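Local coordinates for putative uncharacterized protein (Toxoplasma gondii, PDB 4FBD), which is of unknown function, belongs to the DUF3228 family and forms a two-chain assembly in the crystal, at residues Leu115-Ile121 / Leu131-Pro136; Ile200-Arg204 / Leu217-Tyr222. All coordinates share one frame; numbering follows the deposited sequence. Where two conformers were deposited one is given.

Overall arrangement
Contact 1 comes first along the chain and closes before contact 2 opens. Contact 1 (115-121 with 131-136) is a beta hairpin at one side of a four-stranded mixed sheet, ordered 105-107, 232-235, 130-135, 117-121. Contact 2 (200-204 with 217-222) packs the short helix 199-204 against the start of helix 219-229. Their centres lie about 20 Å apart, and their nearest atoms are about 5 Å apart without touching. They are connected through strand 130-135, where I200 and R204 touch V130, and through helix 219-229, which is followed by strand 232-235 of the same sheet. Both contacts reach the second subunit, so this region contributes to the dimer interface.

Contact 1: Leu115-Ile121 / Leu131-Pro136; sequences LLRSGYI and LTRWFP
L115 begins the contact, with its CB at the edge of the F135 ring and its O 3.3 Å from CD of P136. L116 makes a CH-pi contact: its CD2 stands over the centre of the F135 ring, 3.5 Å from the centroid and 10° off the normal. R117 opens the antiparallel ladder as a hydrogen-bonded pair with W134. R117 N gives to W134 O at 2.9 Å, and R117 O accepts from W134 N. The R117 chain bends at chi2 (-66°), and NH1 turns back to L116 O at 2.8 Å and to H114 O. R117 CB lies 3.8 Å from W134 NE1.

S118 pairs with R133 without backbone hydrogen bonds. G119 makes the second hydrogen-bonded pair, with T132: G119 N gives to T132 O at 3.0 Å, and T132 N gives to G119 O. With chi1 at 63°, the W134 indole lies over the first strand: R117 O and S118 CA are over one face, and G119 N, 3.5 Å from W134 CZ3, is oblique. Y120 takes L131 over one ring face, with L131 CB 4.2 Å from the centroid. I121 CG1 meets T132 CB and the indole.

In this hairpin of strands 117-121 and 130-135, strand 232-235 flanks the second and touches L116, W134 and F135. W134 NE1 bonds K238 O, and R133 NH2 bonds W229 O at the end of helix 219-229. S118 OG accepts from R133 NH1 of the second subunit, and the reverse pair forms too. P136 stands at the N-cap position, right before helix 137-140.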
loop_
_atom_site.group_PDB
_atom_site.type_symbol
_atom_site.label_atom_id
_atom_site.label_comp_id
_atom_site.label_asym_id
_atom_site.label_seq_id
_atom_site.Cartn_x
_atom_site.Cartn_y
_atom_site.Cartn_z
ATOM N N LEU A 115 -2.133 -3.846 18.059
ATOM C CA LEU A 115 -0.928 -4.665 18.102
ATOM C C LEU A 115 -0.171 -4.704 16.775
ATOM O O LEU A 115 0.973 -5.136 16.731
ATOM C CB LEU A 115 -1.298 -6.088 18.515
ATOM C CG LEU A 115 -1.905 -6.202 19.908
ATOM C CD1 LEU A 115 -2.231 -7.681 20.224
ATOM C CD2 LEU A 115 -0.904 -5.562 20.975
ATOM N N LEU A 116 -0.831 -4.271 15.706
ATOM C CA LEU A 116 -0.248 -4.198 14.365
ATOM C C LEU A 116 0.913 -3.241 14.386
ATOM O O LEU A 116 0.938 -2.319 15.181
ATOM C CB LEU A 116 -1.282 -3.675 13.328
ATOM C CG LEU A 116 -2.449 -4.587 12.923
ATOM C CD1 LEU A 116 -3.590 -3.823 12.269
ATOM C CD2 LEU A 116 -2.040 -5.791 12.014
ATOM N N ARG A 117 1.899 -3.511 13.540
ATOM C CA ARG A 117 3.056 -2.664 13.371
ATOM C C ARG A 117 3.178 -2.463 11.879
ATOM O O ARG A 117 2.653 -3.257 11.102
ATOM C CB ARG A 117 4.309 -3.315 13.959
ATOM C CG ARG A 117 4.295 -3.412 15.486
ATOM C CD ARG A 117 4.345 -2.058 16.093
ATOM N NE ARG A 117 4.260 -2.066 17.558
ATOM C CZ ARG A 117 3.165 -1.863 18.288
ATOM N NH1 ARG A 117 1.964 -1.674 17.742
ATOM N NH2 ARG A 117 3.276 -1.870 19.596
ATOM N N SER A 118 3.836 -1.401 11.462
ATOM C CA SER A 118 3.958 -1.124 10.035
ATOM C C SER A 118 5.267 -0.455 9.698
ATOM O O SER A 118 5.915 0.166 10.558
ATOM C CB SER A 118 2.828 -0.213 9.607
ATOM O OG SER A 118 2.906 1.042 10.279
ATOM N N GLY A 119 5.653 -0.570 8.432
ATOM C CA GLY A 119 6.876 0.060 7.970
ATOM C C GLY A 119 7.133 -0.199 6.511
ATOM O O GLY A 119 6.367 -0.895 5.850
ATOM N N TYR A 120 8.217 0.373 6.008
ATOM C CA TYR A 120 8.599 0.177 4.634
ATOM C C TYR A 120 9.564 -0.997 4.557
ATOM O O TYR A 120 10.617 -0.989 5.183
ATOM C CB TYR A 120 9.181 1.457 4.065
ATOM C CG TYR A 120 8.117 2.473 3.845
ATOM C CD1 TYR A 120 7.657 3.271 4.886
ATOM C CD2 TYR A 120 7.522 2.619 2.587
ATOM C CE1 TYR A 120 6.630 4.191 4.673
ATOM C CE2 TYR A 120 6.535 3.556 2.368
ATOM C CZ TYR A 120 6.077 4.321 3.415
ATOM O OH TYR A 120 5.088 5.251 3.181
ATOM N N ILE A 121 9.178 -1.999 3.794
ATOM C CA ILE A 121 9.941 -3.197 3.667
ATOM C C ILE A 121 10.127 -3.533 2.216
ATOM O O ILE A 121 9.226 -3.323 1.403
ATOM C CB ILE A 121 9.194 -4.396 4.249
ATOM C CG1 ILE A 121 8.653 -4.107 5.661
ATOM C CG2 ILE A 121 10.134 -5.611 4.263
ATOM C CD1 ILE A 121 9.733 -3.910 6.706
ATOM N N LEU A 131 5.147 0.203 1.978
ATOM C CA LEU A 131 4.457 0.191 3.245
ATOM C C LEU A 131 3.782 -1.166 3.425
ATOM O O LEU A 131 3.091 -1.640 2.561
ATOM C CB LEU A 131 3.428 1.314 3.303
ATOM C CG LEU A 131 2.753 1.537 4.665
ATOM C CD1 LEU A 131 3.777 1.734 5.738
ATOM C CD2 LEU A 131 1.805 2.733 4.628
ATOM N N THR A 132 3.984 -1.756 4.581
ATOM C CA THR A 132 3.477 -3.089 4.877
ATOM C C THR A 132 3.058 -3.078 6.318
ATOM O O THR A 132 3.626 -2.312 7.107
ATOM C CB THR A 132 4.629 -4.093 4.724
ATOM O OG1 THR A 132 5.251 -3.881 3.442
ATOM C CG2 THR A 132 4.148 -5.523 4.838
ATOM N N ARG A 133 2.045 -3.876 6.668
ATOM C CA ARG A 133 1.648 -3.989 8.074
ATOM C C ARG A 133 1.588 -5.441 8.470
ATOM O O ARG A 133 1.283 -6.328 7.647
ATOM C CB ARG A 133 0.329 -3.312 8.351
ATOM C CG ARG A 133 -0.884 -3.884 7.705
ATOM C CD ARG A 133 -2.084 -3.104 8.142
ATOM N NE ARG A 133 -3.319 -3.605 7.542
ATOM C CZ ARG A 133 -4.524 -3.102 7.778
ATOM N NH1 ARG A 133 -4.684 -2.102 8.606
ATOM N NH2 ARG A 133 -5.587 -3.622 7.176
ATOM N N TRP A 134 1.836 -5.693 9.735
ATOM C CA TRP A 134 1.855 -7.049 10.221
ATOM C C TRP A 134 1.642 -7.147 11.721
ATOM O O TRP A 134 1.778 -6.177 12.442
ATOM C CB TRP A 134 3.216 -7.659 9.896
ATOM C CG TRP A 134 4.327 -6.932 10.604
ATOM C CD1 TRP A 134 4.792 -7.199 11.842
ATOM C CD2 TRP A 134 5.080 -5.801 10.134
ATOM N NE1 TRP A 134 5.793 -6.324 12.181
ATOM C CE2 TRP A 134 5.993 -5.456 11.151
ATOM C CE3 TRP A 134 5.083 -5.063 8.955
ATOM C CZ2 TRP A 134 6.887 -4.397 11.032
ATOM C CZ3 TRP A 134 5.995 -4.003 8.827
ATOM C CH2 TRP A 134 6.872 -3.683 9.860
ATOM N N PHE A 135 1.312 -8.345 12.168
ATOM C CA PHE A 135 1.230 -8.663 13.596
ATOM C C PHE A 135 2.563 -9.299 13.939
ATOM O O PHE A 135 2.995 -10.249 13.289
ATOM C CB PHE A 135 0.161 -9.706 13.917
ATOM C CG PHE A 135 -1.222 -9.190 13.874
ATOM C CD1 PHE A 135 -1.665 -8.329 14.826
ATOM C CD2 PHE A 135 -2.108 -9.625 12.914
ATOM C CE1 PHE A 135 -2.971 -7.844 14.811
ATOM C CE2 PHE A 135 -3.400 -9.172 12.903
ATOM C CZ PHE A 135 -3.838 -8.270 13.847
ATOM N N PRO A 136 3.211 -8.795 14.973
ATOM C CA PRO A 136 4.457 -9.384 15.386
ATOM C C PRO A 136 4.230 -10.676 16.145
ATOM O O PRO A 136 3.101 -10.972 16.549
ATOM C CB PRO A 136 5.094 -8.322 16.275
ATOM C CG PRO A 136 4.104 -7.272 16.475
ATOM C CD PRO A 136 2.918 -7.516 15.628
#

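Contact 2: Ile200-Arg204 / Leu217-Tyr222; sequences ITMLR and LDREAY
M202 reaches across from helix 199-204 to the N-terminal turn of helix 219-229, in a helix-to-helix contact made by apolar side chains. D218 is the N-cap of the second helix. No hydrogen bond crosses between the two segments.

The M202 side chain carries most of the contact. CG lies opposite the carbonyl carbon (chi1 -65°) and the chain runs out extended to SD. It then bends at chi3 (50°), which turns the methyl into the first turn of the partner helix. M202 CE sits 3.4 Å from L217 CD1 and as close to the backbone N of Y222. A221 CB borders the same methyl, and M202 CE is 3.8 Å from Y222 CB. M202 SD lies alongside the Y222 backbone, 3.6 Å from Y222 CA. The M202 and L217 side chains cross at about a right angle. M197, from the loop before the first helix, also touches M202.

L203 makes the other apolar contacts. L203 CD2 comes to CE1 of Y222 at 3.7 Å, oblique to the ring, and also meets CD2 of L217. The two branches of L217 thus divide their work, CD1 facing M202 and CD2 facing L203. Y222 extends its ring from the helix with CG trans to the backbone N (chi1 -177°). This brings the ring to L203, whose side chain it crosses obliquely, and CB of M202 lies near the ring plane at its edge. The Y222 hydroxyl bonds P129 O of the second subunit. I200 of that subunit packs on L203, and its L128 packs on L217, so the contact lies at the dimer interface.

The helix start is closed by D218 OD1, which accepts from A221 N at 3.1 Å, with the donor well above the carboxylate plane.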
loop_
_atom_site.group_PDB
_atom_site.type_symbol
_atom_site.label_atom_id
_atom_site.label_comp_id
_atom_site.label_asym_id
_atom_site.label_seq_id
_atom_site.Cartn_x
_atom_site.Cartn_y
_atom_site.Cartn_z
ATOM N N ILE A 200 -0.428 -3.987 -2.764
ATOM C CA ILE A 200 0.810 -3.387 -3.218
ATOM C C ILE A 200 1.488 -4.287 -4.235
ATOM O O ILE A 200 2.066 -3.807 -5.202
ATOM C CB ILE A 200 1.755 -3.049 -2.031
ATOM C CG1 ILE A 200 2.967 -2.249 -2.509
ATOM C CG2 ILE A 200 2.221 -4.311 -1.300
ATOM C CD1 ILE A 200 2.633 -0.861 -3.024
ATOM N N THR A 201 1.387 -5.590 -4.049
ATOM C CA THR A 201 2.025 -6.515 -4.974
ATOM C C THR A 201 1.396 -6.294 -6.329
ATOM O O THR A 201 2.091 -6.279 -7.331
ATOM C CB THR A 201 1.864 -7.991 -4.527
ATOM O OG1 THR A 201 2.312 -8.141 -3.172
ATOM C CG2 THR A 201 2.661 -8.946 -5.418
ATOM N N MET A 202 0.078 -6.082 -6.361
ATOM C CA MET A 202 -0.617 -5.848 -7.638
ATOM C C MET A 202 -0.131 -4.571 -8.317
ATOM O O MET A 202 0.056 -4.549 -9.539
ATOM C CB MET A 202 -2.129 -5.777 -7.457
ATOM C CG MET A 202 -2.766 -7.086 -6.976
ATOM S SD MET A 202 -4.576 -6.998 -6.965
ATOM C CE MET A 202 -4.831 -6.376 -8.636
ATOM N N LEU A 203 0.077 -3.519 -7.523
ATOM C CA LEU A 203 0.590 -2.245 -8.050
ATOM C C LEU A 203 2.017 -2.400 -8.585
ATOM O O LEU A 203 2.293 -1.991 -9.705
ATOM C CB LEU A 203 0.562 -1.150 -6.987
ATOM C CG LEU A 203 -0.825 -0.845 -6.412
ATOM C CD1 LEU A 203 -0.709 0.207 -5.330
ATOM C CD2 LEU A 203 -1.800 -0.395 -7.502
ATOM N N ARG A 204 2.909 -2.998 -7.789
ATOM C CA ARG A 204 4.300 -3.197 -8.221
ATOM C C ARG A 204 4.381 -4.034 -9.524
ATOM O O ARG A 204 5.307 -3.858 -10.316
ATOM C CB ARG A 204 5.145 -3.825 -7.089
ATOM C CG ARG A 204 6.637 -4.003 -7.412
ATOM C CD ARG A 204 7.471 -4.552 -6.235
ATOM N NE ARG A 204 6.815 -5.695 -5.605
ATOM C CZ ARG A 204 6.306 -5.713 -4.374
ATOM N NH1 ARG A 204 6.436 -4.678 -3.553
ATOM N NH2 ARG A 204 5.703 -6.806 -3.936
ATOM N N LEU A 217 -3.562 -2.546 -14.444
ATOM C CA LEU A 217 -4.193 -3.069 -13.257
ATOM C C LEU A 217 -5.653 -3.509 -13.481
ATOM O O LEU A 217 -6.437 -2.797 -14.108
ATOM C CB LEU A 217 -4.193 -1.978 -12.185
ATOM C CG LEU A 217 -4.788 -2.333 -10.825
ATOM C CD1 LEU A 217 -3.924 -3.399 -10.105
ATOM C CD2 LEU A 217 -4.925 -1.065 -9.982
ATOM N N ASP A 218 -5.998 -4.686 -12.962
ATOM C CA ASP A 218 -7.373 -5.176 -12.989
ATOM C C ASP A 218 -7.988 -4.555 -11.733
ATOM O O ASP A 218 -7.881 -5.104 -10.650
ATOM C CB ASP A 218 -7.400 -6.701 -12.941
ATOM C CG ASP A 218 -8.798 -7.262 -12.734
ATOM O OD1 ASP A 218 -9.714 -6.497 -12.344
ATOM O OD2 ASP A 218 -8.974 -8.487 -12.938
ATOM N N ARG A 219 -8.613 -3.403 -11.889
ATOM C CA ARG A 219 -9.168 -2.679 -10.755
ATOM C C ARG A 219 -10.141 -3.480 -9.891
ATOM O O ARG A 219 -10.148 -3.314 -8.678
ATOM C CB ARG A 219 -9.731 -1.342 -11.235
ATOM C CG ARG A 219 -8.588 -0.469 -11.777
ATOM C CD ARG A 219 -9.009 0.826 -12.468
ATOM N NE ARG A 219 -7.816 1.538 -12.917
ATOM C CZ ARG A 219 -7.241 2.529 -12.249
ATOM N NH1 ARG A 219 -7.766 2.972 -11.117
ATOM N NH2 ARG A 219 -6.149 3.100 -12.727
ATOM N N GLU A 220 -10.949 -4.348 -10.492
ATOM C CA GLU A 220 -11.857 -5.178 -9.697
ATOM C C GLU A 220 -11.133 -6.199 -8.824
ATOM O O GLU A 220 -11.560 -6.454 -7.714
ATOM C CB GLU A 220 -12.935 -5.808 -10.568
ATOM C CG GLU A 220 -13.967 -4.779 -11.019
ATOM C CD GLU A 220 -15.055 -5.362 -11.910
ATOM O OE1 GLU A 220 -14.880 -6.480 -12.458
ATOM O OE2 GLU A 220 -16.097 -4.681 -12.077
ATOM N N ALA A 221 -10.029 -6.755 -9.318
ATOM C CA ALA A 221 -9.242 -7.703 -8.535
ATOM C C ALA A 221 -8.549 -6.931 -7.431
ATOM O O ALA A 221 -8.441 -7.421 -6.309
ATOM C CB ALA A 221 -8.212 -8.463 -9.406
ATOM N N TYR A 222 -8.084 -5.719 -7.740
ATOM C CA TYR A 222 -7.465 -4.878 -6.722
ATOM C C TYR A 222 -8.462 -4.609 -5.590
ATOM O O TYR A 222 -8.113 -4.766 -4.420
ATOM C CB TYR A 222 -6.949 -3.551 -7.318
ATOM C CG TYR A 222 -6.226 -2.650 -6.318
ATOM C CD1 TYR A 222 -4.857 -2.768 -6.080
ATOM C CD2 TYR A 222 -6.911 -1.675 -5.629
ATOM C CE1 TYR A 222 -4.207 -1.937 -5.161
ATOM C CE2 TYR A 222 -6.279 -0.854 -4.722
ATOM C CZ TYR A 222 -4.928 -0.980 -4.492
ATOM O OH TYR A 222 -4.345 -0.133 -3.561
#